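Local structure of secreted effector protein SopD (Salmonella typhimurium, 5CPC) at residues Lys212-Cys217 with Asp289-Lys294; Ala216-Gly221 with Cys230-Gln235. The protein acts inside host cells as a type III secreted effector that contributes to replication in macrophages and works with SopB in membrane fission and macropinosome formation during invasion. All blocks are in the same frame, centred on the assembly; numbering follows the deposited sequence.

How the interactions relate
Both contacts start from the same part of the chain and share Ala216 and Cys217. Their centres lie 9 Å apart, on one side of the molecule. Interaction 1 is the outer one, about 25 Å from the centre of the chain, against 16 Å for interaction 2. The touching residues are mostly buried in both. Between 212-217 and 289-294 the touching groups are all apolar side chains; a salt bridge ties the same two helices just outside. Interaction 2 joins the following turn to the start of strand 232-237, and adds a bridging water to an isoleucine pair. The two meet where Leu292 CD1 packs 4.2 Å from Ile232 CG2.

Interaction 1: Lys212-Cys217 with Asp289-Lys294; sequences KSMLAC and DVILEK
Ile291 meets Leu215 and Met214 with two different branches, and its first torsion separates them. CG2 stands anti to the backbone N, and CG1 lies beside that N (chi1 -60°). CG2 is thereby aimed at Leu215, while the longer branch carries CD1 to Met214.

The Leu215 contact is made at the fork of the leucine. Ile291 CG2 is 3.9 Å from Leu215 CD2 and 4.0 Å from Leu215 CD1, so it rests almost evenly against both methyls. The two side chains run past each other in opposite directions. Leu215 CD2 also faces Leu292 CD2, at a looser 4.3 Å.

Met214 is touched near its root. Ile291 CD1 lies 3.6 Å from Met214 CB and is just as close to Met214 CG, with the two side chains crossing at a slant. The methionine chain then bends (chi2 46°, chi3 83°) and takes the sulfur away from Ile291. Beyond this pair, Met214 packs on Phe287 and Ile288 of helix 285-298.

This is helix-to-helix packing between helix 209-215 and helix 285-298. The segments are 72 residues apart in sequence, and the hairpin 232-237/240-245 lies between them in the chain. Leu292 reaches that hairpin too, on Phe243.

The backbones stay well separated: Leu215 CA and Ile291 CA, the closest such pair, are 8.1 Å apart. The contact is made by side chains. The same two helices are also tied by a salt bridge from Lys294 NZ to Glu211 OE2.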
loop_
_atom_site.group_PDB
_atom_site.type_symbol
_atom_site.label_atom_id
_atom_site.label_comp_id
_atom_site.label_asym_id
_atom_site.label_seq_id
_atom_site.Cartn_x
_atom_site.Cartn_y
_atom_site.Cartn_z
ATOM N N LYS A 212 -17.911 -4.166 -22.057
ATOM C CA LYS A 212 -16.868 -4.991 -21.537
ATOM C C LYS A 212 -15.538 -4.657 -22.169
ATOM O O LYS A 212 -14.507 -4.653 -21.463
ATOM C CB LYS A 212 -17.203 -6.453 -21.738
ATOM C CG LYS A 212 -18.398 -6.946 -20.989
ATOM C CD LYS A 212 -18.633 -8.453 -21.306
ATOM C CE LYS A 212 -19.989 -8.877 -20.722
ATOM N NZ LYS A 212 -20.316 -10.266 -21.052
ATOM N N SER A 213 -15.529 -4.395 -23.479
ATOM C CA SER A 213 -14.320 -3.849 -24.108
ATOM C C SER A 213 -13.826 -2.530 -23.498
ATOM O O SER A 213 -12.660 -2.385 -23.266
ATOM C CB SER A 213 -14.532 -3.597 -25.606
ATOM O OG SER A 213 -14.520 -4.819 -26.315
ATOM N N MET A 214 -14.721 -1.565 -23.334
ATOM C CA MET A 214 -14.369 -0.286 -22.693
ATOM C C MET A 214 -13.734 -0.522 -21.301
ATOM O O MET A 214 -12.793 0.198 -20.947
ATOM C CB MET A 214 -15.621 0.603 -22.569
ATOM C CG MET A 214 -15.352 2.054 -22.111
ATOM S SD MET A 214 -13.983 2.890 -22.943
ATOM C CE MET A 214 -14.831 3.454 -24.436
ATOM N N LEU A 215 -14.211 -1.528 -20.550
ATOM C CA LEU A 215 -13.636 -1.861 -19.227
ATOM C C LEU A 215 -12.263 -2.591 -19.219
ATOM O O LEU A 215 -11.623 -2.718 -18.174
ATOM C CB LEU A 215 -14.602 -2.705 -18.380
ATOM C CG LEU A 215 -15.915 -2.110 -17.911
ATOM C CD1 LEU A 215 -16.660 -3.038 -16.888
ATOM C CD2 LEU A 215 -15.740 -0.731 -17.334
ATOM N N ALA A 216 -11.862 -3.132 -20.351
ATOM C CA ALA A 216 -10.714 -4.024 -20.414
ATOM C C ALA A 216 -9.444 -3.376 -19.794
ATOM O O ALA A 216 -8.698 -4.001 -19.043
ATOM C CB ALA A 216 -10.477 -4.446 -21.900
ATOM N N CYS A 217 -9.284 -2.080 -20.047
ATOM C CA CYS A 217 -8.157 -1.354 -19.635
ATOM C C CYS A 217 -7.970 -1.164 -18.122
ATOM O O CYS A 217 -6.857 -0.928 -17.690
ATOM C CB CYS A 217 -8.181 -0.014 -20.342
ATOM S SG CYS A 217 -9.305 1.203 -19.633
ATOM N N ASP A 289 -16.765 5.613 -16.379
ATOM C CA ASP A 289 -17.611 5.906 -15.170
ATOM C C ASP A 289 -19.078 5.654 -15.418
ATOM O O ASP A 289 -19.782 5.100 -14.557
ATOM C CB ASP A 289 -17.313 7.351 -14.646
ATOM C CG ASP A 289 -15.919 7.432 -13.951
ATOM O OD1 ASP A 289 -15.226 6.392 -13.869
ATOM O OD2 ASP A 289 -15.507 8.518 -13.481
ATOM N N VAL A 290 -19.553 5.974 -16.618
ATOM C CA VAL A 290 -20.955 5.659 -16.973
ATOM C C VAL A 290 -21.205 4.192 -16.716
ATOM O O VAL A 290 -22.217 3.797 -16.141
ATOM C CB VAL A 290 -21.263 6.016 -18.507
ATOM C CG1 VAL A 290 -22.621 5.547 -18.944
ATOM C CG2 VAL A 290 -21.195 7.475 -18.712
ATOM N N ILE A 291 -20.287 3.351 -17.148
ATOM C CA ILE A 291 -20.474 1.914 -16.987
ATOM C C ILE A 291 -20.303 1.404 -15.540
ATOM O O ILE A 291 -21.040 0.555 -15.060
ATOM C CB ILE A 291 -19.399 1.145 -17.900
ATOM C CG1 ILE A 291 -19.574 1.509 -19.387
ATOM C CG2 ILE A 291 -19.569 -0.348 -17.697
ATOM C CD1 ILE A 291 -18.374 1.175 -20.276
ATOM N N LEU A 292 -19.292 1.899 -14.848
ATOM C CA LEU A 292 -19.132 1.649 -13.415
ATOM C C LEU A 292 -20.385 2.018 -12.678
ATOM O O LEU A 292 -20.871 1.259 -11.829
ATOM C CB LEU A 292 -17.902 2.477 -12.873
ATOM C CG LEU A 292 -16.562 2.013 -13.466
ATOM C CD1 LEU A 292 -15.403 2.836 -12.941
ATOM C CD2 LEU A 292 -16.268 0.505 -13.262
ATOM N N GLU A 293 -20.935 3.179 -13.009
ATOM C CA GLU A 293 -22.144 3.621 -12.270
ATOM C C GLU A 293 -23.253 2.612 -12.441
ATOM O O GLU A 293 -23.989 2.303 -11.464
ATOM C CB GLU A 293 -22.649 5.004 -12.728
ATOM C CG GLU A 293 -23.887 5.433 -11.927
ATOM C CD GLU A 293 -24.646 6.565 -12.550
ATOM O OE1 GLU A 293 -25.132 7.401 -11.785
ATOM O OE2 GLU A 293 -24.809 6.637 -13.792
ATOM N N LYS A 294 -23.351 2.056 -13.671
ATOM C CA LYS A 294 -24.409 1.085 -13.988
ATOM C C LYS A 294 -24.172 -0.152 -13.166
ATOM O O LYS A 294 -25.096 -0.673 -12.565
ATOM C CB LYS A 294 -24.434 0.770 -15.502
ATOM C CG LYS A 294 -25.213 -0.517 -15.964
ATOM C CD LYS A 294 -25.104 -0.805 -17.584
ATOM C CE LYS A 294 -25.611 0.344 -18.479
ATOM N NZ LYS A 294 -24.526 1.309 -19.042
#

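Interaction 2: Ala216-Gly221 with Cys230-Gln235; sequences ACINAG and CKIGYQ
The apolar part of this contact is one methyl pair. Ile218 CD1 and Ile232 CD1 meet at 3.5 Å, a close approach, and the two side chains cross at about a right angle. Ile218 holds CG1 in the crowded position between its backbone N and carbonyl carbon (chi1 63°). Ile232 turns its outer methyl at chi2 (89°), which brings CD1 to Ile218. Both residues are buried. Ile218 also packs on Tyr281 of helix 264-283, and Ile232 on Phe243.

The polar link runs through water. Water 1 accepts a bond from Lys231 N at 2.8 Å and donates to Ile218 O over a longer 3.3 Å. It thus joins the backbones of Ile218 and Lys231.

Ile232 begins strand 232-237, the first strand of a beta-hairpin with 240-245. Backbone bonding between Lys231 and Met246 carries the pairing back to the base of the hairpin. The contact therefore sets the turn after helix 209-215 against the base of this hairpin.

The lysine side chain passes Ile218 O without bonding to it. Lys231 CE is 3.8 Å from Ile218 O. The lysine chain is bent at chi3, and the ammonium makes a salt bridge with Asp277 OD2.

Backbone bonds within 216-221 shape the turn. Two backbone N-H groups grip Ala216 O, from Gly221 N at 2.7 Å and from Asn219 N at 3.2 Å. Ala220 and Gly221 both have positive phi, and the chain folds back there.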
loop_
_atom_site.group_PDB
_atom_site.type_symbol
_atom_site.label_atom_id
_atom_site.label_comp_id
_atom_site.label_asym_id
_atom_site.label_seq_id
_atom_site.Cartn_x
_atom_site.Cartn_y
_atom_site.Cartn_z
ATOM N N ALA A 216 -11.862 -3.132 -20.351
ATOM C CA ALA A 216 -10.714 -4.024 -20.414
ATOM C C ALA A 216 -9.444 -3.376 -19.794
ATOM O O ALA A 216 -8.698 -4.001 -19.043
ATOM C CB ALA A 216 -10.477 -4.446 -21.900
ATOM N N CYS A 217 -9.284 -2.080 -20.047
ATOM C CA CYS A 217 -8.157 -1.354 -19.635
ATOM C C CYS A 217 -7.970 -1.164 -18.122
ATOM O O CYS A 217 -6.857 -0.928 -17.690
ATOM C CB CYS A 217 -8.181 -0.014 -20.342
ATOM S SG CYS A 217 -9.305 1.203 -19.633
ATOM N N ILE A 218 -9.036 -1.261 -17.318
ATOM C CA ILE A 218 -8.849 -1.095 -15.861
ATOM C C ILE A 218 -8.340 -2.345 -15.186
ATOM O O ILE A 218 -8.268 -2.370 -13.960
ATOM C CB ILE A 218 -10.130 -0.634 -15.098
ATOM C CG1 ILE A 218 -11.236 -1.707 -15.212
ATOM C CG2 ILE A 218 -10.539 0.714 -15.620
ATOM C CD1 ILE A 218 -12.524 -1.459 -14.371
ATOM N N ASN A 219 -8.056 -3.391 -15.975
ATOM C CA ASN A 219 -7.599 -4.688 -15.455
ATOM C C ASN A 219 -6.791 -5.407 -16.546
ATOM O O ASN A 219 -6.965 -6.602 -16.817
ATOM C CB ASN A 219 -8.786 -5.538 -14.972
ATOM C CG ASN A 219 -8.379 -6.897 -14.399
ATOM O OD1 ASN A 219 -7.248 -7.082 -13.945
ATOM N ND2 ASN A 219 -9.310 -7.875 -14.457
ATOM N N ALA A 220 -5.904 -4.662 -17.181
ATOM C CA ALA A 220 -4.871 -5.252 -18.038
ATOM C C ALA A 220 -5.433 -5.889 -19.329
ATOM O O ALA A 220 -4.912 -6.920 -19.789
ATOM C CB ALA A 220 -3.984 -6.262 -17.224
ATOM N N GLY A 221 -6.473 -5.282 -19.922
ATOM C CA GLY A 221 -7.028 -5.779 -21.192
ATOM C C GLY A 221 -7.840 -7.079 -21.159
ATOM O O GLY A 221 -8.292 -7.606 -22.222
ATOM N N CYS A 230 -11.057 -4.651 -8.607
ATOM C CA CYS A 230 -10.139 -4.614 -7.421
ATOM C C CYS A 230 -9.394 -3.308 -7.254
ATOM O O CYS A 230 -9.044 -2.955 -6.159
ATOM C CB CYS A 230 -9.176 -5.811 -7.365
ATOM S SG CYS A 230 -7.979 -5.850 -8.790
ATOM N N LYS A 231 -9.203 -2.542 -8.309
ATOM C CA LYS A 231 -8.565 -1.245 -8.144
ATOM C C LYS A 231 -9.485 -0.047 -8.086
ATOM O O LYS A 231 -8.992 1.029 -7.988
ATOM C CB LYS A 231 -7.519 -1.040 -9.241
ATOM C CG LYS A 231 -6.348 -2.048 -9.062
ATOM C CD LYS A 231 -5.252 -1.778 -10.082
ATOM C CE LYS A 231 -5.464 -2.628 -11.363
ATOM N NZ LYS A 231 -4.612 -2.191 -12.523
ATOM N N ILE A 232 -10.812 -0.218 -8.130
ATOM C CA ILE A 232 -11.689 0.942 -8.187
ATOM C C ILE A 232 -12.237 1.339 -6.811
ATOM O O ILE A 232 -12.773 0.506 -6.075
ATOM C CB ILE A 232 -12.905 0.691 -9.188
ATOM C CG1 ILE A 232 -12.379 0.832 -10.605
ATOM C CG2 ILE A 232 -13.937 1.782 -9.167
ATOM C CD1 ILE A 232 -11.921 -0.398 -11.056
ATOM N N GLY A 233 -12.180 2.629 -6.523
ATOM C CA GLY A 233 -12.871 3.187 -5.399
ATOM C C GLY A 233 -14.099 4.006 -5.768
ATOM O O GLY A 233 -14.303 4.331 -6.926
ATOM N N TYR A 234 -14.920 4.327 -4.763
ATOM C CA TYR A 234 -16.143 5.056 -4.956
ATOM C C TYR A 234 -16.628 5.683 -3.649
ATOM O O TYR A 234 -16.485 5.069 -2.582
ATOM C CB TYR A 234 -17.291 4.108 -5.467
ATOM C CG TYR A 234 -17.188 2.631 -5.076
ATOM C CD1 TYR A 234 -17.743 2.165 -3.879
ATOM C CD2 TYR A 234 -16.602 1.700 -5.927
ATOM C CE1 TYR A 234 -17.681 0.819 -3.549
ATOM C CE2 TYR A 234 -16.546 0.342 -5.616
ATOM C CZ TYR A 234 -17.100 -0.082 -4.437
ATOM O OH TYR A 234 -17.080 -1.403 -4.076
ATOM N N GLN A 235 -17.231 6.864 -3.764
ATOM C CA GLN A 235 -17.948 7.523 -2.672
ATOM C C GLN A 235 -19.078 8.334 -3.252
ATOM O O GLN A 235 -18.975 8.839 -4.349
ATOM C CB GLN A 235 -17.051 8.448 -1.805
ATOM C CG GLN A 235 -15.934 9.213 -2.520
ATOM C CD GLN A 235 -15.464 10.499 -1.743
ATOM O OE1 GLN A 235 -15.716 10.659 -0.526
ATOM N NE2 GLN A 235 -14.830 11.433 -2.479
HETATM O O HOH W 1 -9.749 -2.661 -11.031
#